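Local coordinates for protein alpha-rhamnosidase (Dictyoglomus thermophilum, PDB 6I60) that probably hydrolyses terminal non-reducing alpha-L-rhamnose residues from alpha-L-rhamnosides, as expected of a bacterial alpha-L-rhamnosidase, at residues I376-R381 against L442-V447; G386-I391 against T414-T419; V833-R838 against V871-Q876; K846-P851 against E895-K900. All coordinates share one frame; numbering follows the deposited sequence.

Interaction 1 (I376-R381 against L442-V447); sequences IKIKVR and LGYPGV
The phenol ring of Tyr444 meets the strand 375-380 along its edge: Ile378 CD1 and Lys379 O both lie near the ring plane, while one face is occupied by CD of the next residue, Pro445, offset toward the rim. This is a loop-on-strand contact in the concanavalin-like domain of the rhamnosidase, in which the turn after strand 438-442 folds back against an inner strand of a four-stranded antiparallel sheet. Pro445 is the centre of an inverse gamma turn. The Tyr444 hydroxyl donates a hydrogen bond to the backbone, OH to Lys379 O at 2.8 Å, and the donor stands 18° from the carbonyl plane. With CG anti to the backbone N (chi1 -170°), the ring is carried from the loop to that carbonyl. Ile378 slides past it in the opposite direction, its CD1 resting 3.8 Å from Tyr444 CD2. Val380 comes in obliquely, its CG1 4.3 Å from Tyr444 CE2. The ammonium of Lys379 leads away from Tyr444, to a salt bridge with Glu454 and a hydrogen bond to the backbone O of Glu451, and Arg381 is paired with Asp452. Ile389 of strand 388-394 touches Ile378, Val380 and Pro445, so the tyrosine sits at the margin of an apolar layer. Just past the end of the strand, Pro445 CG lies 3.6 Å from Arg381 O.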
loop_
_atom_site.group_PDB
_atom_site.type_symbol
_atom_site.label_atom_id
_atom_site.label_comp_id
_atom_site.label_asym_id
_atom_site.label_seq_id
_atom_site.Cartn_x
_atom_site.Cartn_y
_atom_site.Cartn_z
ATOM N N ILE A 376 13.932 -15.163 8.133
ATOM C CA ILE A 376 13.765 -16.097 9.235
ATOM C C ILE A 376 14.823 -15.804 10.289
ATOM O O ILE A 376 15.833 -15.147 10.030
ATOM C CB ILE A 376 13.848 -17.570 8.779
ATOM C CG1 ILE A 376 15.268 -17.915 8.332
ATOM C CG2 ILE A 376 12.854 -17.850 7.661
ATOM C CD1 ILE A 376 15.689 -19.307 8.720
ATOM N N LYS A 377 14.566 -16.292 11.498
ATOM C CA LYS A 377 15.520 -16.237 12.596
ATOM C C LYS A 377 15.889 -17.660 12.983
ATOM O O LYS A 377 15.003 -18.490 13.216
ATOM C CB LYS A 377 14.945 -15.488 13.800
ATOM C CG LYS A 377 15.799 -15.597 15.051
ATOM C CD LYS A 377 15.303 -14.669 16.143
ATOM C CE LYS A 377 15.141 -15.410 17.458
ATOM N NZ LYS A 377 13.762 -15.931 17.632
ATOM N N ILE A 378 17.186 -17.941 13.040
ATOM C CA ILE A 378 17.679 -19.277 13.349
ATOM C C ILE A 378 18.311 -19.263 14.733
ATOM O O ILE A 378 18.892 -18.262 15.169
ATOM C CB ILE A 378 18.677 -19.778 12.279
ATOM C CG1 ILE A 378 18.888 -21.289 12.401
ATOM C CG2 ILE A 378 20.006 -19.033 12.368
ATOM C CD1 ILE A 378 19.817 -21.859 11.352
ATOM N N LYS A 379 18.164 -20.380 15.440
ATOM C CA LYS A 379 18.813 -20.604 16.726
ATOM C C LYS A 379 19.815 -21.736 16.553
ATOM O O LYS A 379 19.451 -22.822 16.089
ATOM C CB LYS A 379 17.791 -20.942 17.812
ATOM C CG LYS A 379 16.693 -19.904 17.991
ATOM C CD LYS A 379 15.711 -20.325 19.079
ATOM C CE LYS A 379 14.610 -19.293 19.269
ATOM N NZ LYS A 379 13.254 -19.908 19.224
ATOM N N VAL A 380 21.072 -21.481 16.905
ATOM C CA VAL A 380 22.137 -22.456 16.720
ATOM C C VAL A 380 22.823 -22.710 18.055
ATOM O O VAL A 380 22.860 -21.846 18.937
ATOM C CB VAL A 380 23.157 -21.998 15.653
ATOM C CG1 VAL A 380 22.439 -21.411 14.449
ATOM C CG2 VAL A 380 24.131 -20.989 16.233
ATOM N N ARG A 381 23.352 -23.926 18.204
ATOM C CA ARG A 381 24.126 -24.323 19.382
ATOM C C ARG A 381 25.308 -25.138 18.869
ATOM O O ARG A 381 25.144 -26.303 18.493
ATOM C CB ARG A 381 23.285 -25.123 20.369
ATOM C CG ARG A 381 22.073 -24.386 20.915
ATOM C CD ARG A 381 21.029 -25.362 21.432
ATOM N NE ARG A 381 19.714 -25.112 20.853
ATOM C CZ ARG A 381 18.752 -24.420 21.455
ATOM N NH1 ARG A 381 18.958 -23.907 22.661
ATOM N NH2 ARG A 381 17.585 -24.240 20.852
ATOM N N LEU A 442 21.350 -25.708 5.215
ATOM C CA LEU A 442 22.450 -26.653 5.100
ATOM C C LEU A 442 23.561 -26.229 6.045
ATOM O O LEU A 442 23.918 -25.047 6.099
ATOM C CB LEU A 442 22.971 -26.727 3.661
ATOM C CG LEU A 442 24.163 -27.662 3.440
ATOM C CD1 LEU A 442 23.704 -28.991 2.856
ATOM C CD2 LEU A 442 25.216 -27.012 2.550
ATOM N N GLY A 443 24.098 -27.186 6.792
ATOM C CA GLY A 443 25.183 -26.921 7.710
ATOM C C GLY A 443 24.785 -26.697 9.151
ATOM O O GLY A 443 25.609 -26.199 9.927
ATOM N N TYR A 444 23.561 -27.042 9.532
ATOM C CA TYR A 444 23.141 -26.861 10.912
ATOM C C TYR A 444 23.904 -27.820 11.824
ATOM O O TYR A 444 24.127 -28.980 11.461
ATOM C CB TYR A 444 21.638 -27.095 11.048
ATOM C CG TYR A 444 21.077 -26.688 12.388
ATOM C CD1 TYR A 444 20.925 -27.615 13.409
ATOM C CD2 TYR A 444 20.705 -25.373 12.636
ATOM C CE1 TYR A 444 20.416 -27.249 14.635
ATOM C CE2 TYR A 444 20.195 -24.996 13.860
ATOM C CZ TYR A 444 20.052 -25.939 14.856
ATOM O OH TYR A 444 19.544 -25.573 16.080
ATOM N N PRO A 445 24.327 -27.366 13.010
ATOM C CA PRO A 445 25.028 -28.267 13.937
ATOM C C PRO A 445 24.109 -29.337 14.504
ATOM O O PRO A 445 23.704 -29.264 15.669
ATOM C CB PRO A 445 25.532 -27.320 15.033
ATOM C CG PRO A 445 24.597 -26.156 14.985
ATOM C CD PRO A 445 24.222 -25.995 13.538
ATOM N N GLY A 446 23.776 -30.329 13.690
ATOM C CA GLY A 446 22.877 -31.391 14.079
ATOM C C GLY A 446 21.532 -31.293 13.387
ATOM O O GLY A 446 21.370 -30.642 12.351
ATOM N N VAL A 447 20.548 -31.959 13.979
ATOM C CA VAL A 447 19.183 -31.971 13.462
ATOM C C VAL A 447 18.440 -30.782 14.064
ATOM O O VAL A 447 18.386 -30.665 15.298
ATOM C CB VAL A 447 18.468 -33.287 13.795
ATOM C CG1 VAL A 447 17.098 -33.331 13.138
ATOM C CG2 VAL A 447 19.311 -34.474 13.355
#

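Interaction 2 (G386-I391 against T414-T419); sequences GKEIRI and TDVYIT
Ile391 and Asp415 are joined by a reciprocal pair of backbone hydrogen bonds, Ile391 N to Asp415 O at 2.7 Å and Asp415 N to Ile391 O at 2.8 Å. They form one hydrogen-bonded pair of an antiparallel beta pairing in the concanavalin-like domain; Ile389 and Tyr417 form the next, and the short strand axes run 162° apart. Between these two pairs, Val416 CA makes a CA-H...O contact with Ile389 O. Beyond the strand end the pattern continues, with Thr419 N bonded to Lys387 O and Gly386 N to Thr419 O at 3.2 Å, the latter donor lying above the carbonyl plane. The Asp415 carboxylate is bonded to His434 NE2 and the backbone N of Glu303, and the Tyr417 hydroxyl is bonded to Glu425. Side chains alternate between the two faces. On one, Glu388 lies across Val416, its CD 3.8 Å from Val416 CG1, because CG is anti to the backbone N (chi1 167°) and the chain then runs out extended; Arg390 CG reaches the valine's other methyl, CG2, at 4.1 Å. On the other face, Ile389 and Ile391 are buried beside Tyr417 and Asp415, and also touch strand 375-380. Thr419 crosses Ile389 at about a right angle, the methyl CG2 of the threonine 4.0 Å from Ile389 CD1. At the Gly386 end of the pairing, Ile418 CG2 rests 3.7 Å from Gly386 CA.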
loop_
_atom_site.group_PDB
_atom_site.type_symbol
_atom_site.label_atom_id
_atom_site.label_comp_id
_atom_site.label_asym_id
_atom_site.label_seq_id
_atom_site.Cartn_x
_atom_site.Cartn_y
_atom_site.Cartn_z
ATOM N N GLY A 386 33.378 -20.898 13.440
ATOM C CA GLY A 386 33.714 -20.934 12.033
ATOM C C GLY A 386 32.864 -21.838 11.171
ATOM O O GLY A 386 33.213 -22.058 10.005
ATOM N N LYS A 387 31.763 -22.368 11.696
ATOM C CA LYS A 387 30.894 -23.244 10.924
ATOM C C LYS A 387 29.903 -22.409 10.124
ATOM O O LYS A 387 29.266 -21.499 10.664
ATOM C CB LYS A 387 30.159 -24.220 11.844
ATOM C CG LYS A 387 30.875 -25.553 12.022
ATOM C CD LYS A 387 31.311 -26.133 10.679
ATOM C CE LYS A 387 31.693 -27.604 10.801
ATOM N NZ LYS A 387 32.233 -28.157 9.525
ATOM N N GLU A 388 29.782 -22.716 8.834
ATOM C CA GLU A 388 28.916 -21.963 7.938
ATOM C C GLU A 388 27.521 -22.572 7.899
ATOM O O GLU A 388 27.364 -23.794 7.803
ATOM C CB GLU A 388 29.508 -21.922 6.528
ATOM C CG GLU A 388 28.540 -21.425 5.463
ATOM C CD GLU A 388 29.248 -20.869 4.241
ATOM O OE1 GLU A 388 30.351 -20.303 4.396
ATOM O OE2 GLU A 388 28.697 -20.996 3.127
ATOM N N ILE A 389 26.508 -21.712 7.979
ATOM C CA ILE A 389 25.108 -22.111 7.884
ATOM C C ILE A 389 24.485 -21.332 6.736
ATOM O O ILE A 389 24.503 -20.095 6.736
ATOM C CB ILE A 389 24.351 -21.865 9.198
ATOM C CG1 ILE A 389 24.623 -23.003 10.182
ATOM C CG2 ILE A 389 22.856 -21.726 8.946
ATOM C CD1 ILE A 389 24.283 -22.667 11.609
ATOM N N ARG A 390 23.946 -22.053 5.757
ATOM C CA ARG A 390 23.372 -21.461 4.557
ATOM C C ARG A 390 21.859 -21.626 4.584
ATOM O O ARG A 390 21.356 -22.742 4.757
ATOM C CB ARG A 390 23.957 -22.109 3.301
ATOM C CG ARG A 390 23.596 -21.407 2.006
ATOM C CD ARG A 390 24.150 -22.159 0.806
ATOM N NE ARG A 390 23.324 -23.309 0.446
ATOM C CZ ARG A 390 23.734 -24.317 -0.315
ATOM N NH1 ARG A 390 24.968 -24.323 -0.803
ATOM N NH2 ARG A 390 22.913 -25.321 -0.591
ATOM N N ILE A 391 21.140 -20.520 4.413
ATOM C CA ILE A 391 19.682 -20.499 4.472
ATOM C C ILE A 391 19.163 -20.085 3.102
ATOM O O ILE A 391 19.374 -18.945 2.672
ATOM C CB ILE A 391 19.164 -19.550 5.560
ATOM C CG1 ILE A 391 19.874 -19.815 6.888
ATOM C CG2 ILE A 391 17.659 -19.687 5.711
ATOM C CD1 ILE A 391 19.732 -18.689 7.886
ATOM N N THR A 414 19.718 -16.215 -0.667
ATOM C CA THR A 414 20.324 -17.065 0.349
ATOM C C THR A 414 21.055 -16.202 1.371
ATOM O O THR A 414 21.732 -15.234 1.010
ATOM C CB THR A 414 21.295 -18.086 -0.263
ATOM O OG1 THR A 414 22.556 -17.460 -0.523
ATOM C CG2 THR A 414 20.741 -18.645 -1.561
ATOM N N ASP A 415 20.904 -16.556 2.645
ATOM C CA ASP A 415 21.598 -15.897 3.743
ATOM C C ASP A 415 22.587 -16.868 4.371
ATOM O O ASP A 415 22.296 -18.061 4.513
ATOM C CB ASP A 415 20.611 -15.391 4.799
ATOM C CG ASP A 415 19.615 -14.395 4.233
ATOM O OD1 ASP A 415 20.042 -13.498 3.479
ATOM O OD2 ASP A 415 18.408 -14.509 4.538
ATOM N N VAL A 416 23.758 -16.355 4.740
ATOM C CA VAL A 416 24.843 -17.163 5.280
ATOM C C VAL A 416 25.251 -16.588 6.628
ATOM O O VAL A 416 25.489 -15.381 6.746
ATOM C CB VAL A 416 26.048 -17.208 4.320
ATOM C CG1 VAL A 416 27.293 -17.704 5.041
ATOM C CG2 VAL A 416 25.732 -18.085 3.121
ATOM N N TYR A 417 25.328 -17.450 7.641
ATOM C CA TYR A 417 25.758 -17.054 8.977
ATOM C C TYR A 417 26.889 -17.968 9.421
ATOM O O TYR A 417 26.737 -19.194 9.419
ATOM C CB TYR A 417 24.599 -17.116 9.973
ATOM C CG TYR A 417 25.011 -16.867 11.406
ATOM C CD1 TYR A 417 25.315 -15.586 11.851
ATOM C CD2 TYR A 417 25.094 -17.913 12.317
ATOM C CE1 TYR A 417 25.688 -15.356 13.161
ATOM C CE2 TYR A 417 25.466 -17.691 13.628
ATOM C CZ TYR A 417 25.762 -16.412 14.045
ATOM O OH TYR A 417 26.133 -16.192 15.352
ATOM N N ILE A 418 28.018 -17.373 9.798
ATOM C CA ILE A 418 29.171 -18.109 10.305
ATOM C C ILE A 418 29.177 -17.982 11.821
ATOM O O ILE A 418 29.239 -16.870 12.360
ATOM C CB ILE A 418 30.483 -17.592 9.696
ATOM C CG1 ILE A 418 30.457 -17.746 8.174
ATOM C CG2 ILE A 418 31.670 -18.338 10.279
ATOM C CD1 ILE A 418 30.711 -16.457 7.431
ATOM N N THR A 419 29.119 -19.120 12.508
ATOM C CA THR A 419 28.925 -19.129 13.949
ATOM C C THR A 419 30.167 -18.620 14.681
ATOM O O THR A 419 31.279 -18.593 14.145
ATOM C CB THR A 419 28.582 -20.538 14.431
ATOM O OG1 THR A 419 29.748 -21.368 14.359
ATOM C CG2 THR A 419 27.481 -21.145 13.570
#

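Interaction 3 (V833-R838 against V871-Q876); sequences VIAGVR and VEINWQ
Where helix 826-835 ends, Gly836 leaves helical geometry with a positive phi of 108° and the chain passes into strand 837-841, residues 834-837 running 145° from the direction of residues 871-875. Ile873 reaches into the bend: its CD1 lies 3.4 Å from Gly836 O, and its CG2 meets Val837 CG1 at 3.8 Å as the two side chains slide past each other in opposite directions. Val871 continues the apolar row, CG1 against Val837 CG2 at 3.8 Å, and Ala835 CB sits 4.2 Å from Ile873 CG2. The contact is a buried seam of the C-terminal beta domain, joining the last turn of the preceding helix to one layer of strands. Its polar element is Trp875, whose indole NE1 donates to Ile834 O at 3.1 Å, in the carbonyl plane though 20° out of the ring plane. CG lies between the backbone N and the carbonyl carbon (chi1 62°), which swings the indole toward the helix end. A phenylalanine in its place would probably leave Ile834 O without this indole donor and open a gap beside the helix end. Pro851 and Pro853 also touch the indole, and Phe468 of strand 466-470 lies against both Ile834 and Ala835. Val837 also touches Ile847 of strand 846-849.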
loop_
_atom_site.group_PDB
_atom_site.type_symbol
_atom_site.label_atom_id
_atom_site.label_comp_id
_atom_site.label_asym_id
_atom_site.label_seq_id
_atom_site.Cartn_x
_atom_site.Cartn_y
_atom_site.Cartn_z
ATOM N N VAL A 833 -20.064 -5.853 -4.053
ATOM C CA VAL A 833 -21.171 -6.573 -4.682
ATOM C C VAL A 833 -21.661 -7.724 -3.805
ATOM O O VAL A 833 -22.826 -7.753 -3.402
ATOM C CB VAL A 833 -20.782 -7.066 -6.094
ATOM C CG1 VAL A 833 -21.830 -8.025 -6.634
ATOM C CG2 VAL A 833 -20.610 -5.881 -7.026
ATOM N N ILE A 834 -20.787 -8.687 -3.503
ATOM C CA ILE A 834 -21.196 -9.851 -2.718
ATOM C C ILE A 834 -21.667 -9.415 -1.337
ATOM O O ILE A 834 -22.796 -9.702 -0.923
ATOM C CB ILE A 834 -20.052 -10.875 -2.629
ATOM C CG1 ILE A 834 -19.844 -11.551 -3.986
ATOM C CG2 ILE A 834 -20.340 -11.912 -1.550
ATOM C CD1 ILE A 834 -18.908 -12.733 -3.941
ATOM N N ALA A 835 -20.805 -8.712 -0.602
ATOM C CA ALA A 835 -21.231 -8.097 0.650
ATOM C C ALA A 835 -22.214 -6.964 0.382
ATOM O O ALA A 835 -23.350 -6.978 0.873
ATOM C CB ALA A 835 -20.014 -7.595 1.425
ATOM N N GLY A 836 -21.792 -5.972 -0.400
ATOM C CA GLY A 836 -22.703 -4.964 -0.900
ATOM C C GLY A 836 -22.575 -3.586 -0.281
ATOM O O GLY A 836 -23.587 -2.912 -0.071
ATOM N N VAL A 837 -21.354 -3.147 0.008
ATOM C CA VAL A 837 -21.111 -1.811 0.540
ATOM C C VAL A 837 -20.174 -1.081 -0.417
ATOM O O VAL A 837 -19.034 -1.512 -0.632
ATOM C CB VAL A 837 -20.543 -1.850 1.969
ATOM C CG1 VAL A 837 -19.392 -2.845 2.082
ATOM C CG2 VAL A 837 -20.112 -0.457 2.405
ATOM N N ARG A 838 -20.664 0.007 -1.008
ATOM C CA ARG A 838 -19.896 0.797 -1.957
ATOM C C ARG A 838 -20.028 2.273 -1.615
ATOM O O ARG A 838 -20.930 2.687 -0.883
ATOM C CB ARG A 838 -20.355 0.566 -3.405
ATOM C CG ARG A 838 -21.130 -0.717 -3.628
ATOM C CD ARG A 838 -21.371 -0.964 -5.106
ATOM N NE ARG A 838 -22.032 0.166 -5.750
ATOM C CZ ARG A 838 -23.290 0.151 -6.179
ATOM N NH1 ARG A 838 -24.033 -0.939 -6.033
ATOM N NH2 ARG A 838 -23.808 1.227 -6.756
ATOM N N VAL A 871 -18.217 1.265 9.146
ATOM C CA VAL A 871 -19.254 0.962 8.167
ATOM C C VAL A 871 -19.408 -0.552 8.107
ATOM O O VAL A 871 -18.417 -1.273 7.937
ATOM C CB VAL A 871 -18.915 1.534 6.778
ATOM C CG1 VAL A 871 -20.008 1.187 5.777
ATOM C CG2 VAL A 871 -18.712 3.041 6.854
ATOM N N GLU A 872 -20.642 -1.033 8.245
ATOM C CA GLU A 872 -20.892 -2.465 8.334
ATOM C C GLU A 872 -22.121 -2.839 7.517
ATOM O O GLU A 872 -23.084 -2.074 7.427
ATOM C CB GLU A 872 -21.084 -2.906 9.793
ATOM C CG GLU A 872 -20.967 -4.405 10.014
ATOM C CD GLU A 872 -20.959 -4.775 11.482
ATOM O OE1 GLU A 872 -19.879 -4.711 12.107
ATOM O OE2 GLU A 872 -22.034 -5.131 12.012
ATOM N N ILE A 873 -22.074 -4.030 6.923
ATOM C CA ILE A 873 -23.212 -4.611 6.217
ATOM C C ILE A 873 -23.265 -6.099 6.538
ATOM O O ILE A 873 -22.234 -6.779 6.540
ATOM C CB ILE A 873 -23.133 -4.379 4.694
ATOM C CG1 ILE A 873 -24.361 -4.971 3.998
ATOM C CG2 ILE A 873 -21.847 -4.959 4.113
ATOM C CD1 ILE A 873 -24.877 -4.134 2.849
ATOM N N ASN A 874 -24.462 -6.596 6.839
ATOM C CA ASN A 874 -24.692 -8.009 7.104
ATOM C C ASN A 874 -26.003 -8.408 6.452
ATOM O O ASN A 874 -26.978 -7.655 6.511
ATOM C CB ASN A 874 -24.764 -8.317 8.607
ATOM C CG ASN A 874 -23.606 -7.729 9.387
ATOM O OD1 ASN A 874 -22.636 -8.421 9.688
ATOM N ND2 ASN A 874 -23.711 -6.452 9.736
ATOM N N TRP A 875 -26.032 -9.587 5.835
ATOM C CA TRP A 875 -27.273 -10.088 5.264
ATOM C C TRP A 875 -27.305 -11.606 5.341
ATOM O O TRP A 875 -26.273 -12.269 5.197
ATOM C CB TRP A 875 -27.464 -9.620 3.812
ATOM C CG TRP A 875 -26.421 -10.088 2.840
ATOM C CD1 TRP A 875 -25.323 -9.395 2.420
ATOM C CD2 TRP A 875 -26.394 -11.341 2.142
ATOM N NE1 TRP A 875 -24.610 -10.141 1.515
ATOM C CE2 TRP A 875 -25.245 -11.339 1.326
ATOM C CE3 TRP A 875 -27.227 -12.465 2.133
ATOM C CZ2 TRP A 875 -24.906 -12.418 0.510
ATOM C CZ3 TRP A 875 -26.889 -13.535 1.324
ATOM C CH2 TRP A 875 -25.739 -13.504 0.522
ATOM N N GLN A 876 -28.501 -12.145 5.582
ATOM C CA GLN A 876 -28.751 -13.578 5.612
ATOM C C GLN A 876 -29.916 -13.889 4.687
ATOM O O GLN A 876 -30.885 -13.126 4.620
ATOM C CB GLN A 876 -29.075 -14.067 7.027
ATOM C CG GLN A 876 -27.870 -14.494 7.841
ATOM C CD GLN A 876 -28.202 -14.664 9.311
ATOM O OE1 GLN A 876 -27.610 -14.011 10.174
ATOM N NE2 GLN A 876 -29.155 -15.543 9.605
#

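Interaction 4 (K846-P851 against E895-K900); sequences KIIFEP and EVHVPK
Two parallel strands, 846-849 and 893-899, pair in the five-stranded mixed sheet of the C-terminal domain, their short axes 10° apart. The backbone bonds alternate from one strand to the other: Glu895 N to Ile847 O at 2.7 Å, Phe849 N to Glu895 O, and His897 N to Phe849 O at 2.8 Å. His897 carries the side-chain contact. Its ND1 donates to Glu850 OE1 at 3.0 Å, on the anti side of that carboxylate, and the carboxylate and ring planes are nearly coplanar. On the ring's other nitrogen, NE2 donates to Glu895 OE2 at 2.9 Å, so the imidazole is held through both nitrogens, Glu895 OE2 standing 21° out of the ring plane, and probably carries positive charge. Ile848 CG2 sits over one face in a CH-pi contact, 4.1 Å from the ring centroid. With chi1 at -73°, CG is anti to the carbonyl carbon, and the ring stands between the two glutamates. Replacing His897 by alanine would take both donors away, and Glu850 OE1 and Glu895 OE2 would probably lose the group that bridges them. Glu895 OE1 also forms a salt bridge with Lys846 NZ at 3.3 Å, its hydrogen bond weak, and Arg931 pairs with the same oxygen; Lys846 is paired with Glu893 too, and Glu850 OE2 with His852. Pro851 CG packs 4.2 Å from Pro899 CD. On one side strand 837-841 bonds to strand 846-849, on the other strand 927-932 adjoins 893-899, while Phe849 packs on strands 869-877 and 882-888 of the neighbouring sheet and Val896 on 882-888.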
loop_
_atom_site.group_PDB
_atom_site.type_symbol
_atom_site.label_atom_id
_atom_site.label_comp_id
_atom_site.label_asym_id
_atom_site.label_seq_id
_atom_site.Cartn_x
_atom_site.Cartn_y
_atom_site.Cartn_z
ATOM N N LYS A 846 -22.030 9.397 1.457
ATOM C CA LYS A 846 -23.207 8.561 1.266
ATOM C C LYS A 846 -22.736 7.137 1.021
ATOM O O LYS A 846 -21.793 6.914 0.256
ATOM C CB LYS A 846 -24.065 9.054 0.097
ATOM C CG LYS A 846 -25.249 8.159 -0.233
ATOM C CD LYS A 846 -26.305 8.910 -1.027
ATOM C CE LYS A 846 -27.692 8.719 -0.429
ATOM N NZ LYS A 846 -28.682 9.661 -1.023
ATOM N N ILE A 847 -23.379 6.180 1.683
ATOM C CA ILE A 847 -23.038 4.770 1.564
ATOM C C ILE A 847 -24.193 4.049 0.887
ATOM O O ILE A 847 -25.362 4.290 1.208
ATOM C CB ILE A 847 -22.729 4.149 2.941
ATOM C CG1 ILE A 847 -21.875 5.106 3.775
ATOM C CG2 ILE A 847 -22.037 2.804 2.781
ATOM C CD1 ILE A 847 -21.659 4.643 5.191
ATOM N N ILE A 848 -23.865 3.170 -0.054
ATOM C CA ILE A 848 -24.850 2.364 -0.767
ATOM C C ILE A 848 -24.745 0.940 -0.240
ATOM O O ILE A 848 -23.726 0.267 -0.438
ATOM C CB ILE A 848 -24.640 2.413 -2.285
ATOM C CG1 ILE A 848 -24.557 3.861 -2.767
ATOM C CG2 ILE A 848 -25.763 1.684 -3.000
ATOM C CD1 ILE A 848 -24.375 3.997 -4.260
ATOM N N PHE A 849 -25.796 0.481 0.436
ATOM C CA PHE A 849 -25.873 -0.883 0.962
ATOM C C PHE A 849 -26.727 -1.700 -0.003
ATOM O O PHE A 849 -27.946 -1.790 0.142
ATOM C CB PHE A 849 -26.451 -0.894 2.373
ATOM C CG PHE A 849 -25.623 -0.144 3.380
ATOM C CD1 PHE A 849 -24.534 -0.748 3.988
ATOM C CD2 PHE A 849 -25.940 1.158 3.728
ATOM C CE1 PHE A 849 -23.773 -0.064 4.917
ATOM C CE2 PHE A 849 -25.183 1.848 4.657
ATOM C CZ PHE A 849 -24.098 1.234 5.254
ATOM N N GLU A 850 -26.077 -2.303 -1.000
ATOM C CA GLU A 850 -26.758 -3.072 -2.043
ATOM C C GLU A 850 -26.192 -4.485 -2.081
ATOM O O GLU A 850 -25.258 -4.771 -2.848
ATOM C CB GLU A 850 -26.617 -2.391 -3.402
ATOM C CG GLU A 850 -27.392 -3.066 -4.516
ATOM C CD GLU A 850 -27.030 -2.522 -5.881
ATOM O OE1 GLU A 850 -27.248 -1.314 -6.117
ATOM O OE2 GLU A 850 -26.522 -3.301 -6.713
ATOM N N PRO A 851 -26.728 -5.403 -1.281
ATOM C CA PRO A 851 -26.230 -6.780 -1.297
ATOM C C PRO A 851 -26.705 -7.538 -2.525
ATOM O O PRO A 851 -27.745 -7.236 -3.114
ATOM C CB PRO A 851 -26.820 -7.381 -0.017
ATOM C CG PRO A 851 -28.078 -6.614 0.198
ATOM C CD PRO A 851 -27.822 -5.217 -0.311
ATOM N N GLU A 895 -27.985 4.430 1.950
ATOM C CA GLU A 895 -28.967 4.180 0.895
ATOM C C GLU A 895 -29.082 2.665 0.739
ATOM O O GLU A 895 -28.299 2.046 0.014
ATOM C CB GLU A 895 -28.559 4.862 -0.407
ATOM C CG GLU A 895 -29.568 4.709 -1.533
ATOM C CD GLU A 895 -29.233 5.570 -2.737
ATOM O OE1 GLU A 895 -29.204 6.811 -2.594
ATOM O OE2 GLU A 895 -28.999 5.004 -3.828
ATOM N N VAL A 896 -30.054 2.073 1.424
ATOM C CA VAL A 896 -30.239 0.627 1.398
ATOM C C VAL A 896 -30.949 0.226 0.113
ATOM O O VAL A 896 -31.907 0.877 -0.320
ATOM C CB VAL A 896 -31.024 0.165 2.638
ATOM C CG1 VAL A 896 -30.876 -1.335 2.828
ATOM C CG2 VAL A 896 -30.548 0.914 3.869
ATOM N N HIS A 897 -30.479 -0.856 -0.505
ATOM C CA HIS A 897 -31.068 -1.408 -1.725
ATOM C C HIS A 897 -31.460 -2.852 -1.429
ATOM O O HIS A 897 -30.714 -3.789 -1.723
ATOM C CB HIS A 897 -30.095 -1.320 -2.913
ATOM C CG HIS A 897 -29.915 0.065 -3.449
ATOM N ND1 HIS A 897 -29.190 0.331 -4.591
ATOM C CD2 HIS A 897 -30.362 1.261 -3.000
ATOM C CE1 HIS A 897 -29.199 1.631 -4.823
ATOM N NE2 HIS A 897 -29.903 2.219 -3.872
ATOM N N VAL A 898 -32.638 -3.027 -0.838
ATOM C CA VAL A 898 -33.150 -4.356 -0.519
ATOM C C VAL A 898 -33.607 -5.022 -1.812
ATOM O O VAL A 898 -34.520 -4.515 -2.481
ATOM C CB VAL A 898 -34.290 -4.284 0.510
ATOM C CG1 VAL A 898 -34.663 -5.675 0.985
ATOM C CG2 VAL A 898 -33.890 -3.406 1.688
ATOM N N PRO A 899 -33.007 -6.144 -2.209
ATOM C CA PRO A 899 -33.429 -6.808 -3.448
ATOM C C PRO A 899 -34.751 -7.539 -3.271
ATOM O O PRO A 899 -34.974 -8.240 -2.280
ATOM C CB PRO A 899 -32.287 -7.792 -3.729
ATOM C CG PRO A 899 -31.716 -8.092 -2.383
ATOM C CD PRO A 899 -31.901 -6.853 -1.541
ATOM N N LYS A 900 -35.637 -7.365 -4.251
ATOM C CA LYS A 900 -36.959 -7.989 -4.225
ATOM C C LYS A 900 -36.836 -9.388 -4.812
ATOM O O LYS A 900 -36.894 -9.585 -6.027
ATOM C CB LYS A 900 -37.972 -7.142 -4.988
ATOM C CG LYS A 900 -37.779 -5.643 -4.832
ATOM C CD LYS A 900 -39.046 -4.888 -5.189
ATOM C CE LYS A 900 -39.169 -4.699 -6.691
ATOM N NZ LYS A 900 -40.152 -3.633 -7.032
#

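In the fold
Along the chain, interaction 2 is nested within the loop closed by interaction 1, and both lie in the concanavalin-like domain with centres about 9 Å apart. Strand 388-394 links them: Leu442 bonds to Arg390, and Ile376 packs on Ile391. Far along the sequence, interactions 3 and 4 cross, their segments alternating, with centres about 8 Å apart in the C-terminal domain. There, strands 837-841 and 846-849 are sheet neighbours, while Trp875 on strand 869-877 packs against Pro851, just past strand 846-849, where the two sheets meet. The two groups are remote, the centres of interactions 2 and 4 about 58 Å apart on opposite sides of the chain's centre, so they belong to two separate beta domains.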